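PDB 3ORY: flap endonuclease 1 from Desulfurococcus amylolyticus, which probably cleaves 5' flaps on branched DNA during replication and repair, as a structure-specific, metal-dependent nuclease of the XPG family. Local coordinates for residues K36-D41 against A182-D187; K177-A182 against D304-E309; T236-I241 against Y296-Q301. One frame throughout, in Å; residues are numbered along the deposited sequence.

Contact 1 (K36-D41 against A182-D187); sequences KIIVID and ASASQD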
ATOM      1  N   LYS A  36      19.230  -2.756   1.830  1.00 39.05           N
ATOM      2  CA  LYS A  36      18.414  -1.709   2.474  1.00 37.68           C
ATOM      3  C   LYS A  36      17.275  -2.288   3.309  1.00 36.06           C
ATOM      4  O   LYS A  36      16.700  -3.324   2.973  1.00 35.51           O
ATOM      5  CB  LYS A  36      17.858  -0.711   1.447  1.00 37.68           C
ATOM      6  CG  LYS A  36      18.928   0.040   0.631  1.00 40.18           C
ATOM      7  CD  LYS A  36      19.602   1.142   1.438  1.00 43.35           C
ATOM      8  CE  LYS A  36      21.032   1.445   0.950  1.00 47.12           C
ATOM      9  NZ  LYS A  36      21.117   1.596  -0.529  1.00 48.06           N
ATOM     10  N   ILE A  37      16.969  -1.609   4.408  1.00 34.77           N
ATOM     11  CA  ILE A  37      15.803  -1.934   5.217  1.00 33.01           C
ATOM     12  C   ILE A  37      14.629  -1.131   4.682  1.00 32.04           C
ATOM     13  O   ILE A  37      14.701   0.095   4.586  1.00 32.12           O
ATOM     14  CB  ILE A  37      16.040  -1.632   6.713  1.00 32.94           C
ATOM     15  CG1 ILE A  37      17.252  -2.428   7.232  1.00 33.97           C
ATOM     16  CG2 ILE A  37      14.751  -1.926   7.540  1.00 31.95           C
ATOM     17  CD1 ILE A  37      17.750  -2.023   8.628  1.00 35.43           C
ATOM     18  N   ILE A  38      13.554  -1.822   4.314  1.00 31.20           N
ATOM     19  CA  ILE A  38      12.366  -1.160   3.781  1.00 30.09           C
ATOM     20  C   ILE A  38      11.198  -1.439   4.711  1.00 29.32           C
ATOM     21  O   ILE A  38      10.910  -2.604   5.022  1.00 29.52           O
ATOM     22  CB  ILE A  38      12.039  -1.619   2.330  1.00 30.79           C
ATOM     23  CG1 ILE A  38      13.210  -1.353   1.376  1.00 30.84           C
ATOM     24  CG2 ILE A  38      10.746  -0.965   1.810  1.00 29.94           C
ATOM     25  CD1 ILE A  38      13.575   0.091   1.197  1.00 32.75           C
ATOM     26  N   VAL A  39      10.546  -0.378   5.182  1.00 27.72           N
ATOM     27  CA  VAL A  39       9.390  -0.556   6.052  1.00 26.41           C
ATOM     28  C   VAL A  39       8.091  -0.506   5.243  1.00 25.80           C
ATOM     29  O   VAL A  39       7.728   0.522   4.673  1.00 25.61           O
ATOM     30  CB  VAL A  39       9.415   0.385   7.296  1.00 26.13           C
ATOM     31  CG1 VAL A  39       9.474   1.850   6.908  1.00 25.55           C
ATOM     32  CG2 VAL A  39       8.234   0.101   8.226  1.00 25.76           C
ATOM     33  N   ILE A  40       7.400  -1.638   5.199  1.00 25.33           N
ATOM     34  CA  ILE A  40       6.253  -1.810   4.312  1.00 24.97           C
ATOM     35  C   ILE A  40       4.950  -1.669   5.077  1.00 24.52           C
ATOM     36  O   ILE A  40       4.691  -2.415   6.031  1.00 24.22           O
ATOM     37  CB  ILE A  40       6.294  -3.199   3.614  1.00 25.69           C
ATOM     38  CG1 ILE A  40       7.648  -3.395   2.911  1.00 25.98           C
ATOM     39  CG2 ILE A  40       5.111  -3.354   2.630  1.00 24.16           C
ATOM     40  CD1 ILE A  40       7.951  -4.872   2.537  1.00 25.92           C
ATOM     41  N   ASP A  41       4.123  -0.711   4.666  1.00 24.00           N
ATOM     42  CA  ASP A  41       2.842  -0.554   5.319  1.00 23.41           C
ATOM     43  C   ASP A  41       2.034  -1.824   5.113  1.00 23.34           C
ATOM     44  O   ASP A  41       1.855  -2.287   3.980  1.00 23.59           O
ATOM     45  CB  ASP A  41       2.086   0.664   4.813  1.00 23.08           C
ATOM     46  CG  ASP A  41       0.806   0.884   5.568  1.00 23.43           C
ATOM     47  OD1 ASP A  41       0.855   1.488   6.662  1.00 23.67           O
ATOM     48  OD2 ASP A  41      -0.250   0.428   5.081  1.00 23.46           O
ATOM     49  N   ALA A 182      13.544   3.526   3.598  1.00 29.84           N
ATOM     50  CA  ALA A 182      12.362   4.115   2.981  1.00 28.78           C
ATOM     51  C   ALA A 182      11.117   3.394   3.452  1.00 28.13           C
ATOM     52  O   ALA A 182      11.197   2.263   3.911  1.00 28.13           O
ATOM     53  CB  ALA A 182      12.469   4.045   1.454  1.00 29.03           C
ATOM     54  N   SER A 183       9.972   4.069   3.361  1.00 27.76           N
ATOM     55  CA  SER A 183       8.679   3.452   3.594  1.00 27.43           C
ATOM     56  C   SER A 183       8.201   2.928   2.247  1.00 27.77           C
ATOM     57  O   SER A 183       8.686   3.370   1.199  1.00 28.84           O
ATOM     58  CB  SER A 183       7.673   4.459   4.198  1.00 26.64           C
ATOM     59  OG  SER A 183       7.688   5.691   3.492  1.00 26.60           O
ATOM     60  N   ALA A 184       7.290   1.963   2.264  1.00 27.38           N
ATOM     61  CA  ALA A 184       6.790   1.377   1.027  1.00 27.30           C
ATOM     62  C   ALA A 184       5.289   1.195   1.087  1.00 26.74           C
ATOM     63  O   ALA A 184       4.751   0.608   2.047  1.00 27.19           O
ATOM     64  CB  ALA A 184       7.498   0.037   0.716  1.00 27.37           C
ATOM     65  N   SER A 185       4.622   1.686   0.047  1.00 26.10           N
ATOM     66  CA  SER A 185       3.159   1.676  -0.042  1.00 25.66           C
ATOM     67  C   SER A 185       2.777   2.160  -1.430  1.00 26.24           C
ATOM     68  O   SER A 185       3.599   2.767  -2.109  1.00 26.08           O
ATOM     69  CB  SER A 185       2.573   2.647   0.995  1.00 25.62           C
ATOM     70  OG  SER A 185       1.156   2.637   0.952  1.00 24.59           O
ATOM     71  N   GLN A 186       1.535   1.905  -1.848  1.00 26.10           N
ATOM     72  CA  GLN A 186       1.002   2.506  -3.072  1.00 26.63           C
ATOM     73  C   GLN A 186       0.474   3.914  -2.831  1.00 26.26           C
ATOM     74  O   GLN A 186       0.474   4.744  -3.743  1.00 26.38           O
ATOM     75  CB  GLN A 186      -0.085   1.632  -3.718  1.00 27.08           C
ATOM     76  CG  GLN A 186       0.437   0.329  -4.321  1.00 27.70           C
ATOM     77  CD  GLN A 186       1.668   0.527  -5.180  1.00 29.56           C
ATOM     78  OE1 GLN A 186       2.777   0.168  -4.781  1.00 30.89           O
ATOM     79  NE2 GLN A 186       1.489   1.129  -6.345  1.00 29.30           N
ATOM     80  N   ASP A 187       0.050   4.215  -1.607  1.00 25.33           N
ATOM     81  CA  ASP A 187      -0.376   5.578  -1.356  1.00 25.19           C
ATOM     82  C   ASP A 187       0.782   6.438  -0.848  1.00 25.22           C
ATOM     83  O   ASP A 187       1.898   5.950  -0.603  1.00 24.66           O
ATOM     84  CB  ASP A 187      -1.630   5.658  -0.468  1.00 25.57           C
ATOM     85  CG  ASP A 187      -1.425   5.060   0.897  1.00 25.30           C
ATOM     86  OD1 ASP A 187      -0.326   5.219   1.467  1.00 26.76           O
ATOM     87  OD2 ASP A 187      -2.382   4.422   1.393  1.00 28.74           O
TER
HETATM   88  O   HOH W   1       2.594  -1.188   1.680  1.00 22.88           O
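V39 binds the strand 182-184 with both of its backbone polar groups. Its N-H gives to A182 O, with V39 N and A182 O 3.0 Å apart and 162° at the hydrogen. The return bond, from A184 N to V39 O at 2.8 Å, is more bent (134°). One residue pair further, D41 N gives to A184 O at 3.0 Å, and a water donating to both A184 O and D41 O bridges the point where the chains begin to part. The strands run parallel, with V39 beside S183 and I40 beside A184. On the I38 and I40 face the small alanines let the isoleucine branches close in: chi1 of -58° sets I38 CG1 anti to the carbonyl carbon and leaves CG2 anti to the backbone N, where it meets A184 CB at 3.6 Å. V39 CG1 instead lies on the other face, 3.5 Å from A182 O. D41 ends the strand and caps helix 42-52 through N44; its proximity to E168 and a bound phosphate is consistent with the acidic metal-binding centre of this family. Strand 37-41 also pairs with strand 88-93, while helix 167-176 covers V39 and S183.

Contact 2 (K177-A182 against D304-E309); sequences KGDAYA and DNYRIE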
ATOM      1  N   LYS A 177      13.819   8.156  11.937  1.00 32.11           N
ATOM      2  CA  LYS A 177      14.760   7.737  12.978  1.00 33.44           C
ATOM      3  C   LYS A 177      16.037   7.089  12.427  1.00 33.87           C
ATOM      4  O   LYS A 177      16.944   6.775  13.189  1.00 34.30           O
ATOM      5  CB  LYS A 177      14.078   6.769  13.963  1.00 33.36           C
ATOM      6  CG  LYS A 177      12.949   7.380  14.798  1.00 35.92           C
ATOM      7  CD  LYS A 177      13.378   8.635  15.555  1.00 40.50           C
ATOM      8  CE  LYS A 177      14.064   8.293  16.867  1.00 44.39           C
ATOM      9  NZ  LYS A 177      14.704   9.513  17.451  1.00 46.12           N
ATOM     10  N   GLY A 178      16.097   6.880  11.115  1.00 34.18           N
ATOM     11  CA  GLY A 178      17.235   6.186  10.492  1.00 34.88           C
ATOM     12  C   GLY A 178      17.195   4.682  10.698  1.00 34.83           C
ATOM     13  O   GLY A 178      18.225   4.013  10.626  1.00 35.09           O
ATOM     14  N   ASP A 179      16.002   4.144  10.951  1.00 33.70           N
ATOM     15  CA  ASP A 179      15.847   2.716  11.227  1.00 33.52           C
ATOM     16  C   ASP A 179      15.343   1.941  10.015  1.00 32.96           C
ATOM     17  O   ASP A 179      15.172   0.728  10.078  1.00 33.50           O
ATOM     18  CB  ASP A 179      14.949   2.485  12.451  1.00 33.25           C
ATOM     19  CG  ASP A 179      15.619   2.897  13.754  1.00 34.15           C
ATOM     20  OD1 ASP A 179      16.858   2.821  13.849  1.00 34.60           O
ATOM     21  OD2 ASP A 179      14.911   3.312  14.686  1.00 35.25           O
ATOM     22  N   ALA A 180      15.084   2.662   8.927  1.00 32.13           N
ATOM     23  CA  ALA A 180      14.783   2.078   7.627  1.00 31.23           C
ATOM     24  C   ALA A 180      15.197   3.081   6.579  1.00 31.11           C
ATOM     25  O   ALA A 180      15.266   4.277   6.848  1.00 30.54           O
ATOM     26  CB  ALA A 180      13.296   1.746   7.480  1.00 30.69           C
ATOM     27  N   TYR A 181      15.476   2.581   5.382  1.00 31.30           N
ATOM     28  CA  TYR A 181      15.881   3.418   4.270  1.00 31.54           C
ATOM     29  C   TYR A 181      14.693   4.188   3.689  1.00 30.74           C
ATOM     30  O   TYR A 181      14.818   5.359   3.330  1.00 31.04           O
ATOM     31  CB  TYR A 181      16.551   2.557   3.195  1.00 32.24           C
ATOM     32  CG  TYR A 181      16.817   3.290   1.910  1.00 34.36           C
ATOM     33  CD1 TYR A 181      17.867   4.207   1.808  1.00 37.08           C
ATOM     34  CD2 TYR A 181      16.019   3.068   0.790  1.00 35.59           C
ATOM     35  CE1 TYR A 181      18.111   4.892   0.601  1.00 38.96           C
ATOM     36  CE2 TYR A 181      16.247   3.733  -0.402  1.00 37.58           C
ATOM     37  CZ  TYR A 181      17.288   4.640  -0.493  1.00 39.08           C
ATOM     38  OH  TYR A 181      17.485   5.284  -1.688  1.00 41.53           O
ATOM     39  N   ALA A 182      13.544   3.526   3.598  1.00 29.84           N
ATOM     40  CA  ALA A 182      12.362   4.115   2.981  1.00 28.78           C
ATOM     41  C   ALA A 182      11.117   3.394   3.452  1.00 28.13           C
ATOM     42  O   ALA A 182      11.197   2.263   3.911  1.00 28.13           O
ATOM     43  CB  ALA A 182      12.469   4.045   1.454  1.00 29.03           C
ATOM     44  N   ASP A 304       8.571   4.977  19.748  1.00 30.49           N
ATOM     45  CA  ASP A 304       9.966   4.532  19.784  1.00 32.71           C
ATOM     46  C   ASP A 304      10.075   3.095  20.240  1.00 33.46           C
ATOM     47  O   ASP A 304      11.173   2.531  20.259  1.00 34.11           O
ATOM     48  CB  ASP A 304      10.756   5.381  20.785  1.00 34.28           C
ATOM     49  CG  ASP A 304      11.019   6.760  20.283  1.00 35.87           C
ATOM     50  OD1 ASP A 304      11.321   6.905  19.085  1.00 37.91           O
ATOM     51  OD2 ASP A 304      10.931   7.701  21.095  1.00 40.39           O
ATOM     52  N   ASN A 305       8.942   2.519  20.635  1.00 33.77           N
ATOM     53  CA  ASN A 305       8.892   1.194  21.237  1.00 35.10           C
ATOM     54  C   ASN A 305       8.810   0.095  20.172  1.00 34.99           C
ATOM     55  O   ASN A 305       7.766  -0.523  19.979  1.00 34.80           O
ATOM     56  CB  ASN A 305       7.716   1.118  22.233  1.00 35.41           C
ATOM     57  CG  ASN A 305       7.579  -0.246  22.893  1.00 37.94           C
ATOM     58  OD1 ASN A 305       8.570  -0.933  23.127  1.00 41.51           O
ATOM     59  ND2 ASN A 305       6.338  -0.639  23.205  1.00 38.62           N
ATOM     60  N   TYR A 306       9.916  -0.108  19.464  1.00 35.20           N
ATOM     61  CA  TYR A 306      10.033  -1.161  18.466  1.00 35.83           C
ATOM     62  C   TYR A 306      11.489  -1.566  18.385  1.00 37.12           C
ATOM     63  O   TYR A 306      12.375  -0.778  18.710  1.00 37.19           O
ATOM     64  CB  TYR A 306       9.537  -0.707  17.080  1.00 34.77           C
ATOM     65  CG  TYR A 306      10.296   0.468  16.476  1.00 34.26           C
ATOM     66  CD1 TYR A 306      11.501   0.280  15.794  1.00 34.46           C
ATOM     67  CD2 TYR A 306       9.795   1.773  16.582  1.00 33.02           C
ATOM     68  CE1 TYR A 306      12.205   1.368  15.250  1.00 34.11           C
ATOM     69  CE2 TYR A 306      10.479   2.857  16.037  1.00 32.84           C
ATOM     70  CZ  TYR A 306      11.680   2.649  15.376  1.00 33.62           C
ATOM     71  OH  TYR A 306      12.340   3.730  14.850  1.00 33.37           O
ATOM     72  N   ARG A 307      11.734  -2.789  17.939  1.00 38.43           N
ATOM     73  CA  ARG A 307      13.099  -3.249  17.706  1.00 40.59           C
ATOM     74  C   ARG A 307      13.088  -4.248  16.557  1.00 40.49           C
ATOM     75  O   ARG A 307      12.668  -5.395  16.725  1.00 41.42           O
ATOM     76  CB  ARG A 307      13.713  -3.847  18.985  1.00 41.78           C
ATOM     77  CG  ARG A 307      15.123  -4.426  18.796  1.00 45.66           C
ATOM     78  CD  ARG A 307      16.024  -4.143  19.996  1.00 51.35           C
ATOM     79  NE  ARG A 307      17.295  -4.872  19.932  1.00 55.78           N
ATOM     80  CZ  ARG A 307      17.780  -5.635  20.914  1.00 58.09           C
ATOM     81  NH1 ARG A 307      17.113  -5.769  22.057  1.00 58.98           N
ATOM     82  NH2 ARG A 307      18.946  -6.254  20.759  1.00 58.33           N
ATOM     83  N   ILE A 308      13.560  -3.796  15.399  1.00 40.08           N
ATOM     84  CA  ILE A 308      13.475  -4.551  14.153  1.00 39.47           C
ATOM     85  C   ILE A 308      14.569  -5.621  14.051  1.00 40.67           C
ATOM     86  O   ILE A 308      15.753  -5.308  13.849  1.00 40.78           O
ATOM     87  CB  ILE A 308      13.532  -3.603  12.938  1.00 38.82           C
ATOM     88  CG1 ILE A 308      12.425  -2.536  13.031  1.00 37.48           C
ATOM     89  CG2 ILE A 308      13.438  -4.387  11.641  1.00 37.90           C
ATOM     90  CD1 ILE A 308      12.681  -1.316  12.168  1.00 35.43           C
ATOM     91  N   GLU A 309      14.157  -6.879  14.200  1.00 40.93           N
ATOM     92  CA  GLU A 309      15.071  -8.023  14.123  1.00 42.43           C
ATOM     93  C   GLU A 309      14.492  -9.107  13.225  1.00 41.81           C
ATOM     94  O   GLU A 309      13.286  -9.337  13.218  1.00 41.27           O
ATOM     95  CB  GLU A 309      15.336  -8.608  15.514  1.00 43.20           C
ATOM     96  CG  GLU A 309      16.108  -7.689  16.464  1.00 46.30           C
ATOM     97  CD  GLU A 309      16.303  -8.296  17.846  1.00 51.10           C
ATOM     98  OE1 GLU A 309      15.549  -9.226  18.215  1.00 52.73           O
ATOM     99  OE2 GLU A 309      17.217  -7.843  18.569  1.00 53.82           O
TER
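Y306 and D179 supply the one hydrogen bond between the two loops. Y306 OH donates to D179 OD2 at 2.6 Å; the acceptor uses its anti lone pair, the one turned away from the other carboxylate oxygen. It sits at the edge of the ring near its plane, and the carboxylate stands almost perpendicular to the ring, 82° between planes. Tyrosine suits this place because its long, rigid ring carries the hydroxyl across from a loop whose CA atoms stay far off; a chi1 of 61°, with CG between the backbone N and the carbonyl carbon, directs the ring at D179. Charge contributes more loosely. K177 NZ and D304 OD1 are 4.6 Å apart, opposite charges too distant for a salt bridge, and D304 OD1 is already hydrogen-bonded to Y173 OH. The approach at this end is made by K177 CE, 3.8 Å from D304 OD1.

K177 directly follows helix 167-176, and G178 closes that helix end with a Schellman motif; glycine accepts the positive phi of 76° easily, and the turn presents D179 to the other loop. N305 centres an inverse gamma turn between D304 and Y306, so the chain reverses briefly before the tyrosine reaches inward.

Van der Waals contacts, mostly carbon against oxygen, lie around these groups. The methylene K177 CB lies 3.6 Å from Y306 OH, beside the hydrogen bond. Further along, I308 CD1 rests 3.8 Å from D179 O, and the isoleucine also touches P159. The Y306 side chain packs on Q170 and I174 of helix 167-176.

Contact 3 (T236-I241 against Y296-Q301); sequences TLENLI and YFLQPQ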
ATOM      1  N   THR A 236       5.435  23.888   0.672  1.00 25.58           N
ATOM      2  CA  THR A 236       5.898  23.490   1.993  1.00 24.78           C
ATOM      3  C   THR A 236       5.285  22.147   2.355  1.00 24.28           C
ATOM      4  O   THR A 236       4.342  21.688   1.697  1.00 24.97           O
ATOM      5  CB  THR A 236       5.471  24.517   3.056  1.00 24.61           C
ATOM      6  OG1 THR A 236       4.040  24.540   3.117  1.00 23.33           O
ATOM      7  CG2 THR A 236       6.012  25.931   2.724  1.00 25.36           C
ATOM      8  N   LEU A 237       5.793  21.521   3.415  1.00 24.15           N
ATOM      9  CA  LEU A 237       5.196  20.294   3.932  1.00 23.49           C
ATOM     10  C   LEU A 237       3.741  20.543   4.360  1.00 23.49           C
ATOM     11  O   LEU A 237       2.866  19.717   4.096  1.00 22.75           O
ATOM     12  CB  LEU A 237       6.021  19.710   5.093  1.00 23.48           C
ATOM     13  CG  LEU A 237       5.448  18.452   5.778  1.00 23.29           C
ATOM     14  CD1 LEU A 237       5.244  17.277   4.813  1.00 24.64           C
ATOM     15  CD2 LEU A 237       6.312  18.013   6.968  1.00 24.57           C
ATOM     16  N   GLU A 238       3.476  21.677   5.009  1.00 24.06           N
ATOM     17  CA  GLU A 238       2.084  22.017   5.371  1.00 24.50           C
ATOM     18  C   GLU A 238       1.178  22.078   4.137  1.00 24.71           C
ATOM     19  O   GLU A 238       0.054  21.579   4.176  1.00 24.68           O
ATOM     20  CB  GLU A 238       2.004  23.317   6.190  1.00 24.90           C
ATOM     21  CG  GLU A 238       2.446  23.132   7.642  1.00 24.97           C
ATOM     22  CD  GLU A 238       2.164  24.341   8.515  1.00 27.92           C
ATOM     23  OE1 GLU A 238       1.270  25.150   8.171  1.00 27.18           O
ATOM     24  OE2 GLU A 238       2.833  24.472   9.558  1.00 29.96           O
ATOM     25  N   ASN A 239       1.672  22.681   3.054  1.00 24.97           N
ATOM     26  CA  ASN A 239       0.955  22.688   1.768  1.00 25.77           C
ATOM     27  C   ASN A 239       0.658  21.265   1.293  1.00 25.10           C
ATOM     28  O   ASN A 239      -0.460  20.979   0.860  1.00 25.29           O
ATOM     29  CB  ASN A 239       1.761  23.376   0.662  1.00 26.14           C
ATOM     30  CG  ASN A 239       1.953  24.885   0.869  1.00 28.52           C
ATOM     31  OD1 ASN A 239       1.258  25.564   1.654  1.00 30.41           O
ATOM     32  ND2 ASN A 239       2.916  25.417   0.140  1.00 24.31           N
ATOM     33  N   LEU A 240       1.656  20.376   1.367  1.00 24.45           N
ATOM     34  CA  LEU A 240       1.469  18.978   0.939  1.00 24.09           C
ATOM     35  C   LEU A 240       0.394  18.273   1.773  1.00 24.17           C
ATOM     36  O   LEU A 240      -0.479  17.566   1.238  1.00 24.05           O
ATOM     37  CB  LEU A 240       2.785  18.188   1.027  1.00 23.74           C
ATOM     38  CG  LEU A 240       2.727  16.751   0.474  1.00 24.40           C
ATOM     39  CD1 LEU A 240       2.513  16.767  -1.060  1.00 24.84           C
ATOM     40  CD2 LEU A 240       3.955  15.933   0.823  1.00 22.90           C
ATOM     41  N   ILE A 241       0.473  18.449   3.088  1.00 23.55           N
ATOM     42  CA  ILE A 241      -0.544  17.907   3.983  1.00 23.63           C
ATOM     43  C   ILE A 241      -1.928  18.455   3.601  1.00 23.95           C
ATOM     44  O   ILE A 241      -2.904  17.708   3.538  1.00 24.36           O
ATOM     45  CB  ILE A 241      -0.202  18.207   5.460  1.00 23.32           C
ATOM     46  CG1 ILE A 241       1.018  17.383   5.886  1.00 23.02           C
ATOM     47  CG2 ILE A 241      -1.409  17.914   6.365  1.00 23.55           C
ATOM     48  CD1 ILE A 241       1.628  17.805   7.250  1.00 22.61           C
ATOM     49  N   TYR A 296      -2.037  17.433  13.308  1.00 21.74           N
ATOM     50  CA  TYR A 296      -1.869  16.018  13.633  1.00 21.16           C
ATOM     51  C   TYR A 296      -0.890  15.347  12.660  1.00 21.47           C
ATOM     52  O   TYR A 296       0.034  14.646  13.081  1.00 20.83           O
ATOM     53  CB  TYR A 296      -3.203  15.245  13.663  1.00 20.74           C
ATOM     54  CG  TYR A 296      -2.933  13.795  13.939  1.00 20.36           C
ATOM     55  CD1 TYR A 296      -2.659  13.362  15.235  1.00 20.39           C
ATOM     56  CD2 TYR A 296      -2.858  12.861  12.895  1.00 19.71           C
ATOM     57  CE1 TYR A 296      -2.361  12.030  15.499  1.00 20.47           C
ATOM     58  CE2 TYR A 296      -2.546  11.532  13.151  1.00 20.05           C
ATOM     59  CZ  TYR A 296      -2.307  11.123  14.459  1.00 20.93           C
ATOM     60  OH  TYR A 296      -1.979   9.806  14.741  1.00 21.27           O
ATOM     61  N   PHE A 297      -1.087  15.565  11.359  1.00 21.53           N
ATOM     62  CA  PHE A 297      -0.148  15.031  10.359  1.00 22.47           C
ATOM     63  C   PHE A 297       1.293  15.467  10.625  1.00 22.96           C
ATOM     64  O   PHE A 297       2.228  14.694  10.411  1.00 23.49           O
ATOM     65  CB  PHE A 297      -0.579  15.403   8.933  1.00 21.31           C
ATOM     66  CG  PHE A 297      -1.520  14.386   8.303  1.00 22.16           C
ATOM     67  CD1 PHE A 297      -1.054  13.491   7.344  1.00 21.97           C
ATOM     68  CD2 PHE A 297      -2.854  14.312   8.688  1.00 22.15           C
ATOM     69  CE1 PHE A 297      -1.903  12.530   6.768  1.00 21.44           C
ATOM     70  CE2 PHE A 297      -3.728  13.357   8.110  1.00 23.66           C
ATOM     71  CZ  PHE A 297      -3.239  12.468   7.145  1.00 23.03           C
ATOM     72  N   LEU A 298       1.470  16.688  11.118  1.00 23.94           N
ATOM     73  CA  LEU A 298       2.804  17.180  11.484  1.00 25.08           C
ATOM     74  C   LEU A 298       3.384  16.459  12.691  1.00 25.46           C
ATOM     75  O   LEU A 298       4.585  16.296  12.772  1.00 25.57           O
ATOM     76  CB  LEU A 298       2.797  18.698  11.749  1.00 25.32           C
ATOM     77  CG  LEU A 298       2.604  19.630  10.542  1.00 26.24           C
ATOM     78  CD1 LEU A 298       2.354  21.061  11.018  1.00 27.78           C
ATOM     79  CD2 LEU A 298       3.814  19.565   9.616  1.00 25.91           C
ATOM     80  N   GLN A 299       2.537  16.065  13.642  1.00 25.71           N
ATOM     81  CA  GLN A 299       3.009  15.371  14.842  1.00 26.44           C
ATOM     82  C   GLN A 299       2.091  14.206  15.179  1.00 24.97           C
ATOM     83  O   GLN A 299       1.328  14.282  16.150  1.00 24.86           O
ATOM     84  CB  GLN A 299       3.085  16.327  16.031  1.00 27.45           C
ATOM     85  CG  GLN A 299       4.002  17.507  15.796  1.00 33.59           C
ATOM     86  CD  GLN A 299       4.454  18.145  17.073  1.00 40.58           C
ATOM     87  OE1 GLN A 299       5.398  17.672  17.713  1.00 44.73           O
ATOM     88  NE2 GLN A 299       3.790  19.236  17.460  1.00 42.18           N
ATOM     89  N   PRO A 300       2.146  13.131  14.370  1.00 24.30           N
ATOM     90  CA  PRO A 300       1.214  12.014  14.538  1.00 23.43           C
ATOM     91  C   PRO A 300       1.596  11.140  15.718  1.00 23.38           C
ATOM     92  O   PRO A 300       2.711  11.256  16.253  1.00 22.62           O
ATOM     93  CB  PRO A 300       1.361  11.234  13.227  1.00 22.94           C
ATOM     94  CG  PRO A 300       2.764  11.503  12.801  1.00 23.80           C
ATOM     95  CD  PRO A 300       3.059  12.915  13.225  1.00 24.20           C
ATOM     96  N   GLN A 301       0.664  10.292  16.140  1.00 22.97           N
ATOM     97  CA  GLN A 301       0.940   9.363  17.215  1.00 23.34           C
ATOM     98  C   GLN A 301       1.777   8.213  16.661  1.00 22.90           C
ATOM     99  O   GLN A 301       1.290   7.411  15.873  1.00 22.75           O
ATOM    100  CB  GLN A 301      -0.360   8.837  17.843  1.00 22.82           C
ATOM    101  CG  GLN A 301      -0.129   8.133  19.191  1.00 25.98           C
ATOM    102  CD  GLN A 301       0.402   9.089  20.248  1.00 26.71           C
ATOM    103  OE1 GLN A 301      -0.110  10.200  20.423  1.00 30.51           O
ATOM    104  NE2 GLN A 301       1.444   8.683  20.922  1.00 29.98           N
TER
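F297 meets I241 at the base of its ring: chi1 of -70° places I241 CG2 anti to the backbone N, and it approaches F297 CG obliquely at 4.0 Å, while I241 CD1 lies 3.7 Å from F297 CB. The ring itself leads away from helix 237-247 and stacks on F193. The ring of Y296, turned away from the contact, carries P300 CA over one face and packs edge-to-face with Y251; its hydroxyl also bonds to E166 and accepts from Q301 N at 3.0 Å, which ties the chain just past helix 290-298 back to it.

L298 spreads its two methyls over the neighbouring helix. L298 CD2 reaches I241 CD1 at 3.7 Å and L237 CD2 at 4.0 Å, and L298 CD1 lies against the side chain of E238. Branched aliphatic residues suit this seam between the first turn of helix 237-247 and the last of helix 290-298, because their methyls can interlock. Helix 237-247 is probably the first helix of a helix-two-turn-helix motif, as in related flap endonucleases.

With only carbon groups meeting in the centre, cohesion comes from burying hydrocarbon, while E238, at the margin, forms a salt bridge with K294.

In the fold
From the N terminus, residues 36-41 wait some 140 residues, mostly helical, before contact 1 closes the loop by bringing 182-187 alongside in the central sheet. Contact 2 opens at 177, before that closure, and ends at 304-309, so the two cross; they share A182 and touch where I37 O lies 2.7 Å from Y181 N, a probable hydrogen bond. Contact 3, from 236-241 to 296-301, is nested within the loop of contact 2 and follows contact 1 in series. Contact 1 joins strands of the sheet, contact 2 fastens the loop after helix 167-176 to the one before helix 315-325, and contact 3 joins helix 237-247 to helix 290-298.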